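Local atomic coordinates of MarR family transcriptional regulator (Peptoclostridium difficile, PDB entry 5ERI), a protein that probably binds DNA and regulates transcription as a dimeric winged helix-turn-helix protein of the MarR (multiple antibiotic resistance regulator) family. Residues L51-I64 and T85-V99. Residues are numbered along the deposited sequence; the frame is centred on the assembly and turned at random.
Sequences LKLQKGQFTFLTRI and TTTKAIQKLIKAGYV
Phe60 drives its ring from helix 57-64 into a hole on helix 85-95 formed by Thr85, Thr86, Ala89 and Ile90, a knob-into-hole fit between helices crossing at -82°. One face of the ring takes the methyl of Ala89, whose CB lies 3.8 Å from the ring centroid; Thr86 OG1, hydrogen-bonded to Ser76, comes to the ring's edge. One turn earlier, Gln57 bends at chi2, which lays its amide against helix 85-95: NE2 rests 3.4 Å from Ala89 CB, while OE1 lies against Lys92 CB and Leu93 CG. Gln57 OE1 is also 3.5 Å from Ala89 O, two acceptors with no bond between them. Leu93 runs antiparallel alongside Gln57, its methyls parting: CD1 reaches Phe60 CB and CD2 meets Leu53 CD2 at 3.6 Å.

Beyond the Schellman motif at Gly97, Tyr98 extends its ring toward loop 51-56. The CD2 methyls of Leu53 and Leu61 lie over the same face. With CG anti to the backbone N (chi1 -174°), Leu61 puts CD2 there and CD1 near Val99 CG2. Ile64 CD1 closes the far end against Ile90 CD1 and Val99 CG2.

Tyr98 OH donates to Leu51 O at 2.7 Å, meeting a lone pair in the carbonyl plane at a C=O...O angle of 138°. Shape fit and van der Waals packing thus hold the putative recognition helix to helix 57-64, the Gln57 amide gaining no bond across, while the tyrosine adds direction at the loop.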
loop_
_atom_site.group_PDB
_atom_site.type_symbol
_atom_site.label_atom_id
_atom_site.label_comp_id
_atom_site.label_asym_id
_atom_site.label_seq_id
_atom_site.Cartn_x
_atom_site.Cartn_y
_atom_site.Cartn_z
ATOM N N LEU A 51 11.730 14.499 -8.555
ATOM C CA LEU A 51 12.658 13.442 -8.930
ATOM C C LEU A 51 12.146 12.330 -9.844
ATOM O O LEU A 51 12.905 11.440 -10.181
ATOM C CB LEU A 51 13.219 12.795 -7.687
ATOM C CG LEU A 51 14.055 13.759 -6.865
ATOM C CD1 LEU A 51 14.273 13.200 -5.470
ATOM C CD2 LEU A 51 15.384 14.000 -7.582
ATOM N N LYS A 52 10.880 12.346 -10.244
ATOM C CA LYS A 52 10.307 11.252 -11.052
ATOM C C LYS A 52 10.377 9.839 -10.399
ATOM O O LYS A 52 10.491 8.806 -11.047
ATOM C CB LYS A 52 10.880 11.292 -12.468
ATOM C CG LYS A 52 9.836 11.813 -13.469
ATOM C CD LYS A 52 10.434 12.333 -14.782
ATOM C CE LYS A 52 9.463 12.225 -15.972
ATOM N NZ LYS A 52 8.678 13.467 -16.245
ATOM N N LEU A 53 10.270 9.819 -9.082
ATOM C CA LEU A 53 10.319 8.588 -8.280
ATOM C C LEU A 53 8.994 8.261 -7.553
ATOM O O LEU A 53 8.975 7.489 -6.564
ATOM C CB LEU A 53 11.439 8.740 -7.250
ATOM C CG LEU A 53 12.825 8.484 -7.835
ATOM C CD1 LEU A 53 13.876 8.941 -6.861
ATOM C CD2 LEU A 53 13.136 7.052 -8.244
ATOM N N GLN A 54 7.885 8.805 -8.065
ATOM C CA GLN A 54 6.535 8.623 -7.477
ATOM C C GLN A 54 5.966 7.203 -7.798
ATOM O O GLN A 54 6.553 6.436 -8.594
ATOM C CB GLN A 54 5.593 9.755 -7.965
ATOM C CG GLN A 54 5.810 10.178 -9.415
ATOM C CD GLN A 54 5.053 11.403 -9.741
ATOM O OE1 GLN A 54 4.188 11.836 -8.971
ATOM N NE2 GLN A 54 5.366 11.994 -10.884
ATOM N N LYS A 55 4.844 6.852 -7.186
ATOM C CA LYS A 55 4.154 5.574 -7.473
ATOM C C LYS A 55 5.063 4.383 -7.176
ATOM O O LYS A 55 5.188 3.496 -7.992
ATOM C CB LYS A 55 3.643 5.510 -8.933
ATOM C CG LYS A 55 2.670 6.631 -9.299
ATOM C CD LYS A 55 1.553 6.778 -8.252
ATOM C CE LYS A 55 0.268 7.464 -8.757
ATOM N NZ LYS A 55 -0.853 6.466 -8.898
ATOM N N GLY A 56 5.749 4.385 -6.036
ATOM C CA GLY A 56 6.577 3.254 -5.659
ATOM C C GLY A 56 7.949 3.132 -6.287
ATOM O O GLY A 56 8.730 2.352 -5.857
ATOM N N GLN A 57 8.262 3.916 -7.287
ATOM C CA GLN A 57 9.598 3.900 -7.841
ATOM C C GLN A 57 10.713 4.007 -6.764
ATOM O O GLN A 57 11.733 3.275 -6.836
ATOM C CB GLN A 57 9.767 5.029 -8.814
ATOM C CG GLN A 57 8.865 4.924 -10.007
ATOM C CD GLN A 57 9.315 3.830 -10.933
ATOM O OE1 GLN A 57 10.267 4.000 -11.696
ATOM N NE2 GLN A 57 8.629 2.697 -10.888
ATOM N N PHE A 58 10.565 4.903 -5.790
ATOM C CA PHE A 58 11.618 5.116 -4.788
ATOM C C PHE A 58 11.817 3.857 -3.989
ATOM O O PHE A 58 12.891 3.549 -3.561
ATOM C CB PHE A 58 11.256 6.263 -3.875
ATOM C CG PHE A 58 10.054 5.983 -3.005
ATOM C CD1 PHE A 58 8.795 6.235 -3.466
ATOM C CD2 PHE A 58 10.201 5.485 -1.705
ATOM C CE1 PHE A 58 7.702 5.970 -2.695
ATOM C CE2 PHE A 58 9.095 5.227 -0.901
ATOM C CZ PHE A 58 7.841 5.473 -1.408
ATOM N N THR A 59 10.788 3.048 -3.865
ATOM C CA THR A 59 10.894 1.797 -3.120
ATOM C C THR A 59 11.846 0.795 -3.816
ATOM O O THR A 59 12.710 0.211 -3.200
ATOM C CB THR A 59 9.509 1.225 -2.949
ATOM O OG1 THR A 59 8.781 2.136 -2.126
ATOM C CG2 THR A 59 9.544 -0.113 -2.270
ATOM N N PHE A 60 11.647 0.597 -5.099
ATOM C CA PHE A 60 12.518 -0.247 -5.884
ATOM C C PHE A 60 13.941 0.263 -5.894
ATOM O O PHE A 60 14.914 -0.513 -5.746
ATOM C CB PHE A 60 11.972 -0.394 -7.342
ATOM C CG PHE A 60 10.642 -1.155 -7.438
ATOM C CD1 PHE A 60 10.618 -2.544 -7.532
ATOM C CD2 PHE A 60 9.448 -0.488 -7.466
ATOM C CE1 PHE A 60 9.426 -3.260 -7.582
ATOM C CE2 PHE A 60 8.227 -1.192 -7.565
ATOM C CZ PHE A 60 8.198 -2.575 -7.571
ATOM N N LEU A 61 14.079 1.567 -6.065
ATOM C CA LEU A 61 15.405 2.162 -6.056
ATOM C C LEU A 61 16.187 1.918 -4.758
ATOM O O LEU A 61 17.354 1.496 -4.791
ATOM C CB LEU A 61 15.304 3.625 -6.367
ATOM C CG LEU A 61 16.620 4.378 -6.545
ATOM C CD1 LEU A 61 17.481 3.567 -7.487
ATOM C CD2 LEU A 61 16.336 5.768 -7.107
ATOM N N THR A 62 15.569 2.149 -3.607
ATOM C CA THR A 62 16.282 1.938 -2.338
ATOM C C THR A 62 16.751 0.518 -2.203
ATOM O O THR A 62 17.851 0.290 -1.704
ATOM C CB THR A 62 15.446 2.302 -1.072
ATOM O OG1 THR A 62 14.333 1.439 -0.976
ATOM C CG2 THR A 62 14.890 3.683 -1.141
ATOM N N ARG A 63 15.915 -0.451 -2.586
ATOM C CA ARG A 63 16.355 -1.835 -2.482
ATOM C C ARG A 63 17.518 -2.180 -3.392
ATOM O O ARG A 63 18.404 -3.001 -3.038
ATOM C CB ARG A 63 15.239 -2.802 -2.755
ATOM C CG ARG A 63 14.057 -2.669 -1.850
ATOM C CD ARG A 63 14.411 -2.501 -0.371
ATOM N NE ARG A 63 13.334 -1.773 0.264
ATOM C CZ ARG A 63 12.394 -2.311 0.980
ATOM N NH1 ARG A 63 12.423 -3.615 1.243
ATOM N NH2 ARG A 63 11.429 -1.526 1.470
ATOM N N ILE A 64 17.527 -1.564 -4.570
ATOM C CA ILE A 64 18.634 -1.727 -5.488
ATOM C C ILE A 64 19.898 -1.097 -4.901
ATOM O O ILE A 64 20.939 -1.727 -4.845
ATOM C CB ILE A 64 18.275 -1.193 -6.867
ATOM C CG1 ILE A 64 17.295 -2.157 -7.522
ATOM C CG2 ILE A 64 19.490 -1.102 -7.741
ATOM C CD1 ILE A 64 16.549 -1.571 -8.704
ATOM N N THR A 85 5.129 -6.542 -12.076
ATOM C CA THR A 85 5.189 -5.235 -11.453
ATOM C C THR A 85 6.625 -4.734 -11.457
ATOM O O THR A 85 6.873 -3.582 -11.803
ATOM C CB THR A 85 4.658 -5.316 -10.003
ATOM O OG1 THR A 85 3.333 -5.800 -10.048
ATOM C CG2 THR A 85 4.646 -3.950 -9.336
ATOM N N THR A 86 7.557 -5.612 -11.056
ATOM C CA THR A 86 8.954 -5.276 -10.917
ATOM C C THR A 86 9.557 -4.888 -12.225
ATOM O O THR A 86 10.230 -3.849 -12.319
ATOM C CB THR A 86 9.731 -6.436 -10.302
ATOM O OG1 THR A 86 9.175 -6.725 -9.022
ATOM C CG2 THR A 86 11.214 -6.086 -10.134
ATOM N N THR A 87 9.275 -5.683 -13.255
ATOM C CA THR A 87 9.757 -5.427 -14.632
ATOM C C THR A 87 9.383 -4.019 -15.129
ATOM O O THR A 87 10.229 -3.223 -15.592
ATOM C CB THR A 87 9.144 -6.545 -15.562
ATOM O OG1 THR A 87 9.533 -7.819 -15.070
ATOM C CG2 THR A 87 9.578 -6.436 -17.052
ATOM N N LYS A 88 8.120 -3.658 -14.941
ATOM C CA LYS A 88 7.636 -2.333 -15.365
ATOM C C LYS A 88 8.299 -1.230 -14.607
ATOM O O LYS A 88 8.681 -0.214 -15.159
ATOM C CB LYS A 88 6.084 -2.235 -15.249
ATOM C CG LYS A 88 5.327 -3.300 -16.084
ATOM C CD LYS A 88 3.798 -3.137 -16.175
ATOM C CE LYS A 88 3.384 -2.013 -17.123
ATOM N NZ LYS A 88 3.548 -2.379 -18.559
ATOM N N ALA A 89 8.481 -1.426 -13.311
ATOM C CA ALA A 89 9.132 -0.375 -12.534
ATOM C C ALA A 89 10.627 -0.247 -12.876
ATOM O O ALA A 89 11.199 0.876 -12.931
ATOM C CB ALA A 89 8.973 -0.697 -11.063
ATOM N N ILE A 90 11.283 -1.394 -13.078
ATOM C CA ILE A 90 12.694 -1.374 -13.414
ATOM C C ILE A 90 12.857 -0.676 -14.769
ATOM O O ILE A 90 13.696 0.258 -14.938
ATOM C CB ILE A 90 13.283 -2.813 -13.382
ATOM C CG1 ILE A 90 13.825 -3.161 -11.998
ATOM C CG2 ILE A 90 14.490 -2.912 -14.317
ATOM C CD1 ILE A 90 13.240 -2.395 -10.842
ATOM N N GLN A 91 12.028 -1.056 -15.735
ATOM C CA GLN A 91 12.143 -0.358 -17.077
ATOM C C GLN A 91 12.099 1.167 -16.932
ATOM O O GLN A 91 12.949 1.919 -17.495
ATOM C CB GLN A 91 11.047 -0.865 -18.049
ATOM C CG GLN A 91 10.601 0.098 -19.179
ATOM C CD GLN A 91 9.566 -0.574 -20.100
ATOM O OE1 GLN A 91 8.523 -1.125 -19.655
ATOM N NE2 GLN A 91 9.874 -0.596 -21.358
ATOM N N LYS A 92 11.156 1.647 -16.119
ATOM C CA LYS A 92 11.072 3.094 -15.924
ATOM C C LYS A 92 12.296 3.667 -15.266
ATOM O O LYS A 92 12.729 4.755 -15.615
ATOM C CB LYS A 92 9.883 3.451 -15.039
ATOM C CG LYS A 92 8.618 3.804 -15.766
ATOM C CD LYS A 92 7.564 4.305 -14.776
ATOM C CE LYS A 92 6.420 3.319 -14.608
ATOM N NZ LYS A 92 5.160 4.076 -14.839
ATOM N N LEU A 93 12.818 2.983 -14.246
ATOM C CA LEU A 93 14.009 3.502 -13.545
ATOM C C LEU A 93 15.267 3.518 -14.435
ATOM O O LEU A 93 16.126 4.414 -14.304
ATOM C CB LEU A 93 14.297 2.691 -12.293
ATOM C CG LEU A 93 13.393 2.911 -11.068
ATOM C CD1 LEU A 93 13.593 1.820 -10.023
ATOM C CD2 LEU A 93 13.685 4.269 -10.471
ATOM N N ILE A 94 15.380 2.539 -15.324
ATOM C CA ILE A 94 16.496 2.538 -16.296
ATOM C C ILE A 94 16.332 3.772 -17.201
ATOM O O ILE A 94 17.235 4.599 -17.285
ATOM C CB ILE A 94 16.495 1.240 -17.127
ATOM C CG1 ILE A 94 17.000 0.111 -16.256
ATOM C CG2 ILE A 94 17.356 1.343 -18.392
ATOM C CD1 ILE A 94 16.610 -1.249 -16.740
ATOM N N LYS A 95 15.142 3.926 -17.786
ATOM C CA LYS A 95 14.828 5.074 -18.672
ATOM C C LYS A 95 15.094 6.405 -18.006
ATOM O O LYS A 95 15.614 7.323 -18.609
ATOM C CB LYS A 95 13.376 5.018 -19.189
ATOM C CG LYS A 95 13.245 4.587 -20.661
ATOM C CD LYS A 95 12.050 5.281 -21.338
ATOM C CE LYS A 95 12.185 5.380 -22.858
ATOM N NZ LYS A 95 11.593 6.660 -23.343
ATOM N N ALA A 96 14.782 6.512 -16.738
ATOM C CA ALA A 96 15.122 7.736 -15.998
ATOM C C ALA A 96 16.599 7.781 -15.552
ATOM O O ALA A 96 16.967 8.724 -14.845
ATOM C CB ALA A 96 14.221 7.884 -14.795
ATOM N N GLY A 97 17.427 6.774 -15.910
ATOM C CA GLY A 97 18.880 6.792 -15.534
ATOM C C GLY A 97 19.219 6.504 -14.057
ATOM O O GLY A 97 20.255 6.952 -13.538
ATOM N N TYR A 98 18.364 5.761 -13.348
ATOM C CA TYR A 98 18.637 5.526 -11.927
ATOM C C TYR A 98 19.250 4.141 -11.749
ATOM O O TYR A 98 19.927 3.872 -10.778
ATOM C CB TYR A 98 17.367 5.664 -11.100
ATOM C CG TYR A 98 16.868 7.048 -10.839
ATOM C CD1 TYR A 98 17.606 7.911 -10.093
ATOM C CD2 TYR A 98 15.587 7.436 -11.220
ATOM C CE1 TYR A 98 17.137 9.165 -9.783
ATOM C CE2 TYR A 98 15.097 8.699 -10.924
ATOM C CZ TYR A 98 15.896 9.557 -10.188
ATOM O OH TYR A 98 15.508 10.822 -9.877
ATOM N N VAL A 99 19.057 3.277 -12.729
ATOM C CA VAL A 99 19.437 1.893 -12.596
ATOM C C VAL A 99 20.049 1.390 -13.883
ATOM O O VAL A 99 19.631 1.778 -14.950
ATOM C CB VAL A 99 18.177 1.045 -12.309
ATOM C CG1 VAL A 99 18.424 -0.435 -12.473
ATOM C CG2 VAL A 99 17.712 1.317 -10.888
#